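Rio2 kinase (Chaetomium thermophilum, PDB 4GYG) probably transfers phosphate from ATP to serine and threonine residues of proteins, as a magnesium-dependent atypical kinase of the RIO family. Local coordinates at residues A[95-100]-A[115-120]; A[155-160]-A[181-186]; A[173-178]-A[215-220]; A[225-230]-A[272-277]; A[233-238]-A[256-261]. All blocks are in the same frame, centred on the assembly; numbering follows the deposited sequence.

Interaction 1 (A[95-100]-A[115-120]); sequences DVYSVG and ADEKGK
Tyr97 and Ser98 share one acceptor on the facing chain, the carbonyl oxygen of Ala115. Tyr97 N lies 2.8 Å and Ser98 N 2.9 Å from Ala115 O. Two residues facing one make a classic beta bulge. The return bond, Ala115 N to Ser98 O (2.9 Å), completes an antiparallel hydrogen-bonded pair whose small side chains share a face of the sheet, Ser98 OG touching Ala115 CB at 3.6 Å. Within the bulge, Tyr97 CB rests 3.4 Å from Glu117 N. With its CG anti to the backbone N (chi1 165°), the ring leans obliquely past Glu117 CA and Asp116 O.

What shapes this second chain is a type I turn from Asp116 to Gly119. Asp116 OD1 accepts Lys120 N from above the carboxylate plane at 3.0 Å, so the aspartate braces the turn it begins. Gly119 has a positive phi of 85°, where a beta carbon would crowd the preceding carbonyl. Further out, Lys122 gives a weak bond to Asp95 O and a long ion pair to Asp116. The strands joined here, 98-105 and 109-115, are neighbours at the edge of the nucleotide-binding sheet, and Ser109, which opens strand 109-115 at the far end of the hairpin, binds ADP. Since every hydrogen bond across the contact runs from backbone to backbone, the pairing depends little on side-chain identity; the aspartate and glycine serve the turn.

Interaction 2 (A[155-160]-A[181-186]); sequences LSRLAA and IAQSRH
Ala160 and His186 pack where helix 149-172 passes the turn leaving strand 180-184; the axes of the segments 155-160 and 181-184 run nearly antiparallel (161°), 9.3 Å apart at closest. The van der Waals contacts use small groups: Ala160 CB sits 3.3 Å from Arg185 O and 3.4 Å from His186 C, and Ser156 CB meets His186 CB at 3.8 Å. These small side chains go with a close approach, Arg157 CA to His186 CA 4.0 Å. The aliphatic part of Gln183 adds its CG against Ala160 O.

No classical hydrogen bond spans the contact. Instead Arg157 CA directs a CA-H...O interaction at Arg185 O (3.4 Å). Arg185 has a positive phi of 59°, which belongs to the tight turn into strand 187-191.

The polar ends of Arg185 and His186 are bonded elsewhere. Arg185 forms a salt bridge with Glu24 and a bond to Thr89, and His186 NE2 bonds to Asp83, which ties this turn to the N-terminal winged-helix region. Arg157 was modelled in two conformers; in one its guanidinium lies with a face towards the Arg185 backbone, a doubtful detail. Helix and sheet thus meet through van der Waals fit, of small side chains and probably the aliphatic stem of Arg157 over the Arg185 backbone.

Interaction 3 (A[173-178]-A[215-220]); sequences EGFPVP and IALILR
Glu173 offers its backbone oxygen to Arg220 of helix 207-223: Arg220 NH2 stands 3.2 Å from Glu173 O, somewhat bent at 137°. The oxygen lies in the guanidinium plane, although the donor sits above the carbonyl plane. Glu173 follows helix 149-172 directly, and Gly174, with positive phi, closes that helix in a Schellman motif. Glycine suits the position because a beta carbon would crowd the carbonyl before it.

Phe175 carries the main contact. The Arg220 guanidinium lies flat over one face of its ring in a cation-pi stack, with Arg220 CZ 3.9 Å from the ring centroid of Phe175 and the planes 12° apart. A bend at chi3 (80°) brings the guanidinium back over the ring, while Arg220 CB meets Phe175 CE1 at 3.4 Å. At the ring edge Leu217 CD2 approaches Phe175 CD1 to 4.0 Å, and His224 meets the ring nearly perpendicularly.

Pro176, centre of an inverse gamma turn, then sets its CD 3.7 Å from the same Leu217 CD2. Arginine is apt here because its flat cation serves two partners at once: the face binds aromatic electrons while the edge donates to a helix-ending carbonyl, joining the loop after helix 149-172, an N-lobe element, to helix 207-223 of the C-lobe.

Interaction 4 (A[225-230]-A[272-277]); sequences GLIHGD and MYFDRD
Gly229 is held at both ends of its backbone by helix 270-289. Its N donates to Asp277 OD2 at 2.8 Å, on the syn lone pair of the carboxylate. Its O receives Arg276 NH2 at 2.7 Å, an almost straight bond (164°) close to the guanidinium plane. The Arg276 chain turns at chi3 (84°) to reach it, and Tyr273 CD1 lies over the centre of one guanidinium face.

Gly229 has a phi of 101°, which glycine adopts easily; at this positive phi a beta carbon would crowd the carbonyl of His228. The flanking polar groups look elsewhere: His228 NE2 bonds to Ile257 O, and Asp230 makes a salt bridge with Arg343. Asp230 N returns a weak bond to His228 ND1.

Outward lies the packing. Ile227 CG2 touches Tyr273 CB at 3.7 Å and also Asp277 OD2 at 3.4 Å, while Ile227 CD1 reaches Phe274 CB at 4.1 Å. The branched isoleucine thus spans about one turn of helix surface, crossing both aromatic side chains at about a right angle.

His-Gly-Asp corresponds to the catalytic loop of protein kinases, and Asp277 probably to their helix-F aspartate. As in those enzymes, a buried carboxylate bonded to main-chain N-H probably helps fix the loop's shape.

Interaction 5 (A[233-238]-A[256-261]); sequences EFNILI and IIDFPQ
Asn235 and Asp258 bring an amide and a carboxylate together, their side chains crossing at about a right angle and the two planes 49° apart. Asn235 OD1 and Asp258 OD2 are 2.8 Å apart, yet both are acceptors, so no hydrogen bond joins them. Both residues bind magnesium, and two oxygens turned to one another suit a shared cation. Asp258 OD1 is meanwhile engaged by Lys125 in a salt bridge. Another flat group, the Phe259 ring, has Ile257 C over one face, towards the rim. The amide of Gln261 donates nearly in its own plane to Asp258 O (NE2 to O 2.8 Å), bracing the loop where Asp258 takes a positive phi of 79°.

Behind the polar site the backbones pair. Ile257 N donates to Asn235 O at 3.0 Å, and Ile256 CA adds a CA-H...O contact to the same Asn235 O at 3.5 Å. Ile236 and Ile256 form the adjoining antiparallel non-hydrogen-bonded pair. Their side chains lie side by side, Ile236 CG1 to Ile256 CD1 4.1 Å, on the face packed by helix 207-223, where branched aliphatics fit well. Leu237 and Ile257 cross nearly at right angles, with Leu237 CD1 4.0 Å from Ile257 CG2. Ile257 CD1 extends to Phe234 O (3.6 Å); Phe234, an ADP-binding residue, is itself poorly ordered.

This loop corresponds to the metal-binding DFG segment of protein kinases. Two adjacent acceptor oxygens would probably disfavour each other without a cation; the strand pairing probably helps hold them at a spacing a shared magnesium can bridge.

From the N terminus, interaction 1 closes first, joining the ends of the hairpin of strands 98-105 and 109-115 before any other contact opens. Interactions 2 and 3 cross: segment 173-178 of interaction 3 falls between the segments of interaction 2, so helix 149-172 is tied to the N-lobe sheet through one and its end to helix 207-223 through the other. Interaction 4 closes the long excursion from 225-230 to helix 270-289, and interaction 5 lies wholly within it, pairing strands 236-242 and 250-256. Interaction 5 touches interactions 2, 3 and 4, bringing the nucleotide and magnesium site together with both lobes, while Asp95 links interaction 1 to interaction 2.

Interaction 1 (A[95-100]-A[115-120])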
# COMPACT_ATOMS: atom_id res chain seq x y z
N ASP A 95 -15.60 8.87 4.82
CA ASP A 95 -14.89 8.50 3.61
C ASP A 95 -15.34 7.14 3.13
O ASP A 95 -15.39 6.89 1.94
CB ASP A 95 -13.38 8.53 3.81
CG ASP A 95 -12.84 9.93 3.91
OD1 ASP A 95 -12.95 10.67 2.92
OD2 ASP A 95 -12.30 10.27 4.98
N VAL A 96 -15.70 6.28 4.08
CA VAL A 96 -16.25 4.95 3.81
C VAL A 96 -17.57 4.80 4.54
O VAL A 96 -17.65 4.99 5.76
CB VAL A 96 -15.32 3.83 4.34
CG1 VAL A 96 -16.01 2.46 4.24
CG2 VAL A 96 -14.00 3.81 3.61
N TYR A 97 -18.62 4.43 3.81
CA TYR A 97 -19.94 4.22 4.42
C TYR A 97 -20.34 2.74 4.36
O TYR A 97 -21.02 2.23 5.26
CB TYR A 97 -20.99 5.09 3.72
CG TYR A 97 -22.40 4.69 4.04
CD1 TYR A 97 -23.04 5.17 5.18
CD2 TYR A 97 -23.12 3.84 3.19
CE1 TYR A 97 -24.34 4.81 5.49
CE2 TYR A 97 -24.43 3.47 3.49
CZ TYR A 97 -25.03 3.96 4.65
OH TYR A 97 -26.33 3.62 4.97
N SER A 98 -19.93 2.05 3.29
CA SER A 98 -20.14 0.61 3.19
C SER A 98 -18.94 -0.14 2.61
O SER A 98 -18.08 0.43 1.94
CB SER A 98 -21.39 0.29 2.37
OG SER A 98 -21.22 0.72 1.04
N VAL A 99 -18.90 -1.43 2.89
CA VAL A 99 -17.81 -2.28 2.46
C VAL A 99 -18.32 -3.30 1.45
O VAL A 99 -19.41 -3.85 1.61
CB VAL A 99 -17.15 -2.95 3.68
CG1 VAL A 99 -16.35 -4.14 3.25
CG2 VAL A 99 -16.27 -1.93 4.43
N GLY A 100 -17.54 -3.54 0.40
CA GLY A 100 -18.00 -4.37 -0.70
C GLY A 100 -17.73 -5.84 -0.46
O GLY A 100 -16.87 -6.19 0.34
N ALA A 115 -17.66 1.92 -0.47
CA ALA A 115 -18.43 3.00 -1.06
C ALA A 115 -18.77 4.08 -0.01
O ALA A 115 -19.01 3.75 1.15
CB ALA A 115 -19.69 2.45 -1.75
N ASP A 116 -18.79 5.34 -0.42
CA ASP A 116 -19.19 6.42 0.50
C ASP A 116 -20.70 6.52 0.57
O ASP A 116 -21.41 5.76 -0.08
CB ASP A 116 -18.54 7.76 0.13
CG ASP A 116 -18.97 8.28 -1.24
OD1 ASP A 116 -20.14 8.07 -1.66
OD2 ASP A 116 -18.13 8.91 -1.92
N GLU A 117 -21.21 7.48 1.33
CA GLU A 117 -22.65 7.63 1.50
C GLU A 117 -23.33 8.10 0.21
O GLU A 117 -24.51 7.83 -0.00
CB GLU A 117 -22.96 8.61 2.63
CG GLU A 117 -24.42 8.68 3.03
CD GLU A 117 -24.61 9.32 4.40
OE1 GLU A 117 -25.64 9.04 5.05
OE2 GLU A 117 -23.72 10.09 4.81
N LYS A 118 -22.59 8.79 -0.65
CA LYS A 118 -23.14 9.19 -1.93
C LYS A 118 -23.10 8.07 -2.98
O LYS A 118 -23.46 8.29 -4.14
CB LYS A 118 -22.45 10.44 -2.46
CG LYS A 118 -23.41 11.45 -3.03
CD LYS A 118 -24.41 11.93 -1.97
CE LYS A 118 -25.33 13.01 -2.52
NZ LYS A 118 -26.37 13.42 -1.52
N GLY A 119 -22.67 6.88 -2.58
CA GLY A 119 -22.67 5.74 -3.49
C GLY A 119 -21.44 5.64 -4.39
O GLY A 119 -21.39 4.78 -5.25
N LYS A 120 -20.45 6.50 -4.18
CA LYS A 120 -19.21 6.49 -4.95
C LYS A 120 -18.24 5.40 -4.46
O LYS A 120 -17.86 5.37 -3.29
CB LYS A 120 -18.53 7.86 -4.92
CG LYS A 120 -17.33 7.97 -5.86
CD LYS A 120 -16.26 8.94 -5.34
CE LYS A 120 -15.27 9.33 -6.44
NZ LYS A 120 -14.11 10.12 -5.92

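Interaction 2 (A[155-160]-A[181-186])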
# COMPACT_ATOMS: atom_id res chain seq x y z
N LEU A 155 5.26 -1.30 11.18
CA LEU A 155 5.87 -1.26 9.87
C LEU A 155 4.78 -1.02 8.82
O LEU A 155 4.95 -0.17 7.92
CB LEU A 155 6.62 -2.57 9.57
CG LEU A 155 7.87 -2.84 10.44
CD1 LEU A 155 8.38 -4.29 10.28
CD2 LEU A 155 9.02 -1.81 10.22
N SER A 156 3.66 -1.73 8.96
CA SER A 156 2.53 -1.56 8.04
C SER A 156 1.95 -0.15 8.06
O SER A 156 1.53 0.34 7.00
CB SER A 156 1.45 -2.63 8.23
OG SER A 156 1.87 -3.89 7.73
N ARG A 157 1.92 0.48 9.25
CA ARG A 157 1.56 1.90 9.39
C ARG A 157 2.53 2.74 8.58
O ARG A 157 2.12 3.64 7.84
CB ARG A 157 1.62 2.39 10.86
CG ARG A 157 0.33 3.04 11.43
CD ARG A 157 0.33 4.60 11.52
NE ARG A 157 -0.70 5.11 12.45
CZ ARG A 157 -1.57 6.09 12.21
NH1 ARG A 157 -1.60 6.73 11.05
NH2 ARG A 157 -2.44 6.43 13.15
N LEU A 158 3.82 2.45 8.72
CA LEU A 158 4.81 3.23 7.98
C LEU A 158 4.63 3.10 6.47
O LEU A 158 4.78 4.09 5.74
CB LEU A 158 6.24 2.85 8.37
CG LEU A 158 6.72 3.17 9.78
CD1 LEU A 158 8.20 2.70 9.90
CD2 LEU A 158 6.51 4.66 10.16
N ALA A 159 4.31 1.90 6.00
CA ALA A 159 4.12 1.65 4.58
C ALA A 159 2.91 2.42 4.05
O ALA A 159 2.94 2.94 2.94
CB ALA A 159 3.95 0.15 4.31
N ALA A 160 1.86 2.50 4.86
CA ALA A 160 0.65 3.22 4.47
C ALA A 160 0.88 4.73 4.40
O ALA A 160 0.34 5.41 3.52
CB ALA A 160 -0.49 2.92 5.43
N ILE A 181 -7.15 9.57 -1.19
CA ILE A 181 -8.30 10.18 -0.55
C ILE A 181 -8.11 10.28 0.96
O ILE A 181 -8.35 11.32 1.55
CB ILE A 181 -9.64 9.46 -0.92
CG1 ILE A 181 -9.93 9.54 -2.43
CG2 ILE A 181 -10.81 10.05 -0.14
CD1 ILE A 181 -11.03 8.58 -2.90
N ALA A 182 -7.66 9.22 1.60
CA ALA A 182 -7.49 9.26 3.04
C ALA A 182 -6.55 8.16 3.48
O ALA A 182 -6.31 7.21 2.73
CB ALA A 182 -8.84 9.12 3.75
N GLN A 183 -6.06 8.28 4.70
CA GLN A 183 -5.07 7.37 5.26
C GLN A 183 -5.34 7.25 6.76
O GLN A 183 -5.53 8.26 7.43
CB GLN A 183 -3.66 7.93 5.00
CG GLN A 183 -2.50 6.95 5.20
CD GLN A 183 -2.13 6.72 6.68
OE1 GLN A 183 -1.86 5.60 7.07
NE2 GLN A 183 -2.13 7.77 7.47
N SER A 184 -5.41 6.03 7.28
CA SER A 184 -5.44 5.85 8.73
C SER A 184 -4.72 4.57 9.10
O SER A 184 -5.07 3.50 8.61
CB SER A 184 -6.86 5.83 9.28
OG SER A 184 -6.87 5.30 10.60
N ARG A 185 -3.72 4.68 9.97
CA ARG A 185 -2.95 3.51 10.41
C ARG A 185 -2.26 2.78 9.26
O ARG A 185 -1.43 3.36 8.57
CB ARG A 185 -3.81 2.58 11.26
CG ARG A 185 -4.26 3.22 12.56
CD ARG A 185 -5.54 2.62 13.09
NE ARG A 185 -5.94 3.22 14.36
CZ ARG A 185 -6.96 4.06 14.52
NH1 ARG A 185 -7.70 4.42 13.49
NH2 ARG A 185 -7.24 4.55 15.72
N HIS A 186 -2.61 1.51 9.07
CA HIS A 186 -2.02 0.69 8.01
C HIS A 186 -2.81 0.71 6.68
O HIS A 186 -2.60 -0.13 5.77
CB HIS A 186 -1.86 -0.77 8.50
CG HIS A 186 -3.16 -1.42 8.90
ND1 HIS A 186 -4.17 -0.76 9.57
CD2 HIS A 186 -3.60 -2.69 8.73
CE1 HIS A 186 -5.17 -1.59 9.78
NE2 HIS A 186 -4.85 -2.77 9.28

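Interaction 3 (A[173-178]-A[215-220])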
# COMPACT_ATOMS: atom_id res chain seq x y z
N GLU A 173 1.63 16.45 -8.99
CA GLU A 173 2.48 16.81 -10.13
C GLU A 173 1.93 16.28 -11.47
O GLU A 173 2.58 16.42 -12.50
CB GLU A 173 3.91 16.30 -9.93
CG GLU A 173 4.64 16.89 -8.75
CD GLU A 173 4.89 18.39 -8.88
OE1 GLU A 173 4.70 19.10 -7.87
OE2 GLU A 173 5.28 18.85 -9.97
N GLY A 174 0.77 15.64 -11.46
CA GLY A 174 0.15 15.20 -12.70
C GLY A 174 0.57 13.83 -13.21
O GLY A 174 0.30 13.51 -14.37
N PHE A 175 1.23 13.03 -12.38
CA PHE A 175 1.51 11.63 -12.73
C PHE A 175 0.20 10.84 -12.76
O PHE A 175 -0.73 11.17 -12.05
CB PHE A 175 2.49 11.00 -11.73
CG PHE A 175 3.92 11.40 -11.94
CD1 PHE A 175 4.76 10.63 -12.73
CD2 PHE A 175 4.42 12.56 -11.36
CE1 PHE A 175 6.09 11.00 -12.93
CE2 PHE A 175 5.76 12.94 -11.56
CZ PHE A 175 6.59 12.16 -12.35
N PRO A 176 0.12 9.79 -13.60
CA PRO A 176 -1.08 8.95 -13.68
C PRO A 176 -1.09 7.92 -12.54
O PRO A 176 -0.58 6.81 -12.70
CB PRO A 176 -0.93 8.25 -15.02
CG PRO A 176 0.55 8.17 -15.22
CD PRO A 176 1.14 9.39 -14.59
N VAL A 177 -1.65 8.32 -11.40
CA VAL A 177 -1.70 7.49 -10.21
C VAL A 177 -3.10 7.66 -9.64
O VAL A 177 -3.75 8.64 -9.98
CB VAL A 177 -0.65 7.93 -9.16
CG1 VAL A 177 0.74 7.78 -9.69
CG2 VAL A 177 -0.92 9.36 -8.73
N PRO A 178 -3.57 6.72 -8.79
CA PRO A 178 -4.90 6.86 -8.20
C PRO A 178 -4.99 8.08 -7.27
O PRO A 178 -3.99 8.46 -6.65
CB PRO A 178 -5.06 5.57 -7.38
CG PRO A 178 -4.05 4.60 -7.96
CD PRO A 178 -2.90 5.48 -8.35
N ILE A 215 8.41 4.01 -20.48
CA ILE A 215 9.78 4.44 -20.26
C ILE A 215 9.78 5.92 -19.89
O ILE A 215 10.53 6.36 -19.02
CB ILE A 215 10.65 4.21 -21.48
CG1 ILE A 215 10.82 2.70 -21.74
CG2 ILE A 215 11.99 4.95 -21.34
CD1 ILE A 215 11.67 1.98 -20.70
N ALA A 216 8.92 6.68 -20.56
CA ALA A 216 8.75 8.09 -20.26
C ALA A 216 8.38 8.33 -18.79
O ALA A 216 8.90 9.24 -18.13
CB ALA A 216 7.70 8.70 -21.20
N LEU A 217 7.47 7.51 -18.28
CA LEU A 217 7.09 7.56 -16.87
C LEU A 217 8.30 7.35 -15.96
O LEU A 217 8.49 8.10 -14.99
CB LEU A 217 6.03 6.50 -16.55
CG LEU A 217 4.60 6.95 -16.71
CD1 LEU A 217 3.66 5.83 -16.33
CD2 LEU A 217 4.40 8.19 -15.84
N ILE A 218 9.10 6.33 -16.26
CA ILE A 218 10.27 6.02 -15.46
C ILE A 218 11.25 7.19 -15.48
O ILE A 218 11.85 7.51 -14.46
CB ILE A 218 10.96 4.76 -15.96
CG1 ILE A 218 10.04 3.56 -15.69
CG2 ILE A 218 12.34 4.59 -15.32
CD1 ILE A 218 10.64 2.21 -16.08
N LEU A 219 11.37 7.85 -16.63
CA LEU A 219 12.25 9.01 -16.73
C LEU A 219 11.63 10.20 -16.02
O LEU A 219 12.32 10.99 -15.40
CB LEU A 219 12.58 9.34 -18.19
CG LEU A 219 13.22 8.21 -19.01
CD1 LEU A 219 13.42 8.65 -20.43
CD2 LEU A 219 14.53 7.69 -18.41
N ARG A 220 10.31 10.30 -16.07
CA ARG A 220 9.62 11.36 -15.34
C ARG A 220 9.81 11.19 -13.84
O ARG A 220 10.12 12.14 -13.13
CB ARG A 220 8.13 11.38 -15.66
CG ARG A 220 7.73 12.25 -16.82
CD ARG A 220 6.24 12.54 -16.74
NE ARG A 220 5.93 13.60 -15.78
CZ ARG A 220 4.71 13.91 -15.37
NH1 ARG A 220 3.68 13.21 -15.82
NH2 ARG A 220 4.51 14.90 -14.51

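Interaction 4 (A[225-230]-A[272-277])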
# COMPACT_ATOMS: atom_id res chain seq x y z
N GLY A 225 13.22 12.67 -8.93
CA GLY A 225 13.95 12.05 -7.83
C GLY A 225 13.51 10.67 -7.39
O GLY A 225 13.99 10.16 -6.38
N LEU A 226 12.61 10.03 -8.14
CA LEU A 226 12.03 8.77 -7.69
C LEU A 226 12.35 7.54 -8.53
O LEU A 226 12.46 7.61 -9.76
CB LEU A 226 10.52 8.89 -7.59
CG LEU A 226 10.11 9.78 -6.43
CD1 LEU A 226 8.63 10.00 -6.47
CD2 LEU A 226 10.55 9.10 -5.12
N ILE A 227 12.50 6.42 -7.83
CA ILE A 227 12.54 5.10 -8.45
C ILE A 227 11.47 4.24 -7.82
O ILE A 227 11.48 3.99 -6.61
CB ILE A 227 13.92 4.43 -8.28
CG1 ILE A 227 15.02 5.29 -8.90
CG2 ILE A 227 13.92 3.02 -8.87
CD1 ILE A 227 16.39 4.83 -8.51
N HIS A 228 10.52 3.80 -8.63
CA HIS A 228 9.43 2.94 -8.17
C HIS A 228 9.99 1.70 -7.46
O HIS A 228 9.69 1.45 -6.28
CB HIS A 228 8.56 2.56 -9.38
CG HIS A 228 7.29 1.87 -9.02
ND1 HIS A 228 7.22 0.52 -8.76
CD2 HIS A 228 6.02 2.35 -8.88
CE1 HIS A 228 5.97 0.19 -8.48
NE2 HIS A 228 5.23 1.28 -8.55
N GLY A 229 10.81 0.92 -8.16
CA GLY A 229 11.52 -0.16 -7.52
C GLY A 229 10.93 -1.54 -7.74
O GLY A 229 11.65 -2.54 -7.72
N ASP A 230 9.62 -1.61 -7.95
CA ASP A 230 8.97 -2.91 -8.09
C ASP A 230 7.91 -2.84 -9.17
O ASP A 230 6.84 -3.42 -9.06
CB ASP A 230 8.38 -3.37 -6.77
CG ASP A 230 8.43 -4.87 -6.59
OD1 ASP A 230 9.07 -5.56 -7.42
OD2 ASP A 230 7.84 -5.36 -5.61
N MET A 272 20.95 0.05 -9.30
CA MET A 272 20.39 -1.27 -9.56
C MET A 272 18.84 -1.24 -9.55
O MET A 272 18.22 -1.95 -10.32
CB MET A 272 21.03 -2.37 -8.68
CG MET A 272 20.43 -2.61 -7.29
SD MET A 272 18.94 -3.66 -7.25
CE MET A 272 18.92 -4.19 -5.54
N TYR A 273 18.22 -0.41 -8.72
CA TYR A 273 16.76 -0.33 -8.74
C TYR A 273 16.26 0.27 -10.05
O TYR A 273 15.23 -0.15 -10.58
CB TYR A 273 16.21 0.48 -7.55
CG TYR A 273 16.45 -0.17 -6.22
CD1 TYR A 273 16.09 -1.50 -6.01
CD2 TYR A 273 17.07 0.51 -5.18
CE1 TYR A 273 16.32 -2.12 -4.80
CE2 TYR A 273 17.32 -0.10 -3.97
CZ TYR A 273 16.94 -1.42 -3.79
OH TYR A 273 17.17 -2.04 -2.58
N PHE A 274 16.99 1.25 -10.57
CA PHE A 274 16.59 1.91 -11.80
C PHE A 274 16.58 0.93 -12.97
O PHE A 274 15.55 0.71 -13.61
CB PHE A 274 17.49 3.10 -12.11
CG PHE A 274 17.05 3.89 -13.33
CD1 PHE A 274 16.18 4.97 -13.19
CD2 PHE A 274 17.50 3.55 -14.60
CE1 PHE A 274 15.76 5.70 -14.30
CE2 PHE A 274 17.09 4.28 -15.72
CZ PHE A 274 16.23 5.35 -15.57
N ASP A 275 17.75 0.35 -13.26
CA ASP A 275 17.89 -0.51 -14.43
C ASP A 275 17.02 -1.78 -14.30
O ASP A 275 16.50 -2.28 -15.30
CB ASP A 275 19.37 -0.81 -14.72
CG ASP A 275 20.17 0.44 -15.18
OD1 ASP A 275 19.70 1.15 -16.10
OD2 ASP A 275 21.26 0.70 -14.62
N ARG A 276 16.84 -2.26 -13.07
CA ARG A 276 15.93 -3.38 -12.78
C ARG A 276 14.52 -3.05 -13.30
O ARG A 276 13.94 -3.81 -14.08
CB ARG A 276 15.89 -3.65 -11.27
CG ARG A 276 15.36 -5.00 -10.87
CD ARG A 276 15.53 -5.25 -9.36
NE ARG A 276 14.45 -4.68 -8.57
CZ ARG A 276 14.35 -4.81 -7.26
NH1 ARG A 276 15.28 -5.48 -6.60
NH2 ARG A 276 13.33 -4.27 -6.59
N ASP A 277 13.99 -1.90 -12.86
CA ASP A 277 12.72 -1.37 -13.35
C ASP A 277 12.67 -1.36 -14.89
O ASP A 277 11.71 -1.88 -15.48
CB ASP A 277 12.47 0.04 -12.80
CG ASP A 277 11.95 0.05 -11.35
OD1 ASP A 277 11.63 -1.04 -10.81
OD2 ASP A 277 11.86 1.15 -10.75

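Interaction 5 (A[233-238]-A[256-261])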
# COMPACT_ATOMS: atom_id res chain seq x y z
N GLU A 233 3.97 -6.13 -13.29
CA GLU A 233 2.80 -5.94 -14.17
C GLU A 233 1.47 -6.18 -13.43
O GLU A 233 0.44 -6.49 -14.03
CB GLU A 233 2.91 -6.76 -15.48
CG GLU A 233 3.37 -8.21 -15.34
CD GLU A 233 4.83 -8.33 -14.96
OE1 GLU A 233 5.65 -7.50 -15.42
OE2 GLU A 233 5.16 -9.24 -14.17
N PHE A 234 1.52 -6.02 -12.12
CA PHE A 234 0.33 -5.97 -11.31
C PHE A 234 0.28 -4.51 -10.86
O PHE A 234 -0.70 -4.04 -10.28
CB PHE A 234 0.48 -6.91 -10.11
CG PHE A 234 0.77 -8.35 -10.48
CD1 PHE A 234 -0.22 -9.32 -10.38
CD2 PHE A 234 2.03 -8.73 -10.93
CE1 PHE A 234 0.04 -10.64 -10.72
CE2 PHE A 234 2.30 -10.05 -11.28
CZ PHE A 234 1.30 -11.00 -11.17
N ASN A 235 1.37 -3.82 -11.18
CA ASN A 235 1.64 -2.46 -10.75
C ASN A 235 1.37 -1.45 -11.88
O ASN A 235 1.27 -0.24 -11.67
CB ASN A 235 3.11 -2.38 -10.35
CG ASN A 235 3.34 -2.82 -8.93
OD1 ASN A 235 2.39 -2.89 -8.14
ND2 ASN A 235 4.59 -3.09 -8.58
N ILE A 236 1.28 -1.97 -13.08
CA ILE A 236 1.03 -1.14 -14.23
C ILE A 236 -0.37 -1.45 -14.78
O ILE A 236 -0.62 -2.56 -15.28
CB ILE A 236 2.13 -1.36 -15.29
CG1 ILE A 236 3.50 -1.02 -14.67
CG2 ILE A 236 1.85 -0.54 -16.52
CD1 ILE A 236 4.67 -1.72 -15.30
N LEU A 237 -1.28 -0.49 -14.62
CA LEU A 237 -2.65 -0.62 -15.08
C LEU A 237 -2.78 0.09 -16.41
O LEU A 237 -2.14 1.11 -16.64
CB LEU A 237 -3.64 0.00 -14.09
CG LEU A 237 -3.46 -0.36 -12.63
CD1 LEU A 237 -4.66 0.13 -11.80
CD2 LEU A 237 -3.23 -1.85 -12.44
N ILE A 238 -3.61 -0.45 -17.30
CA ILE A 238 -3.79 0.13 -18.62
C ILE A 238 -5.19 0.68 -18.72
O ILE A 238 -6.14 -0.01 -18.35
CB ILE A 238 -3.58 -0.92 -19.71
CG1 ILE A 238 -2.11 -1.37 -19.73
CG2 ILE A 238 -4.00 -0.38 -21.07
CD1 ILE A 238 -1.12 -0.21 -19.87
N ILE A 256 0.04 3.91 -12.75
CA ILE A 256 0.99 3.27 -11.86
C ILE A 256 0.36 3.13 -10.49
O ILE A 256 -0.34 4.05 -10.03
CB ILE A 256 2.29 4.13 -11.75
CG1 ILE A 256 2.95 4.27 -13.11
CG2 ILE A 256 3.30 3.50 -10.81
CD1 ILE A 256 3.27 2.92 -13.75
N ILE A 257 0.58 1.99 -9.84
CA ILE A 257 0.22 1.86 -8.42
C ILE A 257 1.36 1.24 -7.62
O ILE A 257 2.35 0.77 -8.21
CB ILE A 257 -1.06 1.03 -8.18
CG1 ILE A 257 -0.85 -0.44 -8.57
CG2 ILE A 257 -2.23 1.63 -8.93
CD1 ILE A 257 -2.09 -1.31 -8.48
N ASP A 258 1.18 1.22 -6.30
CA ASP A 258 2.09 0.60 -5.34
C ASP A 258 3.32 1.44 -5.04
O ASP A 258 4.33 1.33 -5.74
CB ASP A 258 2.55 -0.79 -5.79
CG ASP A 258 1.72 -1.89 -5.22
OD1 ASP A 258 2.02 -2.30 -4.08
OD2 ASP A 258 0.79 -2.36 -5.92
N PHE A 259 3.25 2.24 -3.98
CA PHE A 259 4.33 3.19 -3.67
C PHE A 259 5.14 3.06 -2.35
O PHE A 259 6.08 3.83 -2.16
CB PHE A 259 3.81 4.63 -3.83
CG PHE A 259 3.18 4.88 -5.16
CD1 PHE A 259 3.95 4.88 -6.32
CD2 PHE A 259 1.81 5.06 -5.28
CE1 PHE A 259 3.37 5.09 -7.57
CE2 PHE A 259 1.23 5.28 -6.51
CZ PHE A 259 2.01 5.30 -7.66
N PRO A 260 4.82 2.09 -1.45
CA PRO A 260 5.61 2.17 -0.21
C PRO A 260 7.10 1.75 -0.41
O PRO A 260 7.94 2.02 0.44
CB PRO A 260 4.89 1.20 0.73
CG PRO A 260 4.31 0.12 -0.19
CD PRO A 260 3.96 0.88 -1.49
N GLN A 261 7.40 1.11 -1.52
CA GLN A 261 8.76 0.65 -1.80
C GLN A 261 9.58 1.64 -2.67
O GLN A 261 10.69 1.31 -3.08
CB GLN A 261 8.75 -0.75 -2.46
CG GLN A 261 8.37 -0.77 -3.95
CD GLN A 261 7.06 -0.03 -4.25
OE1 GLN A 261 6.09 -0.13 -3.52
NE2 GLN A 261 7.05 0.74 -5.33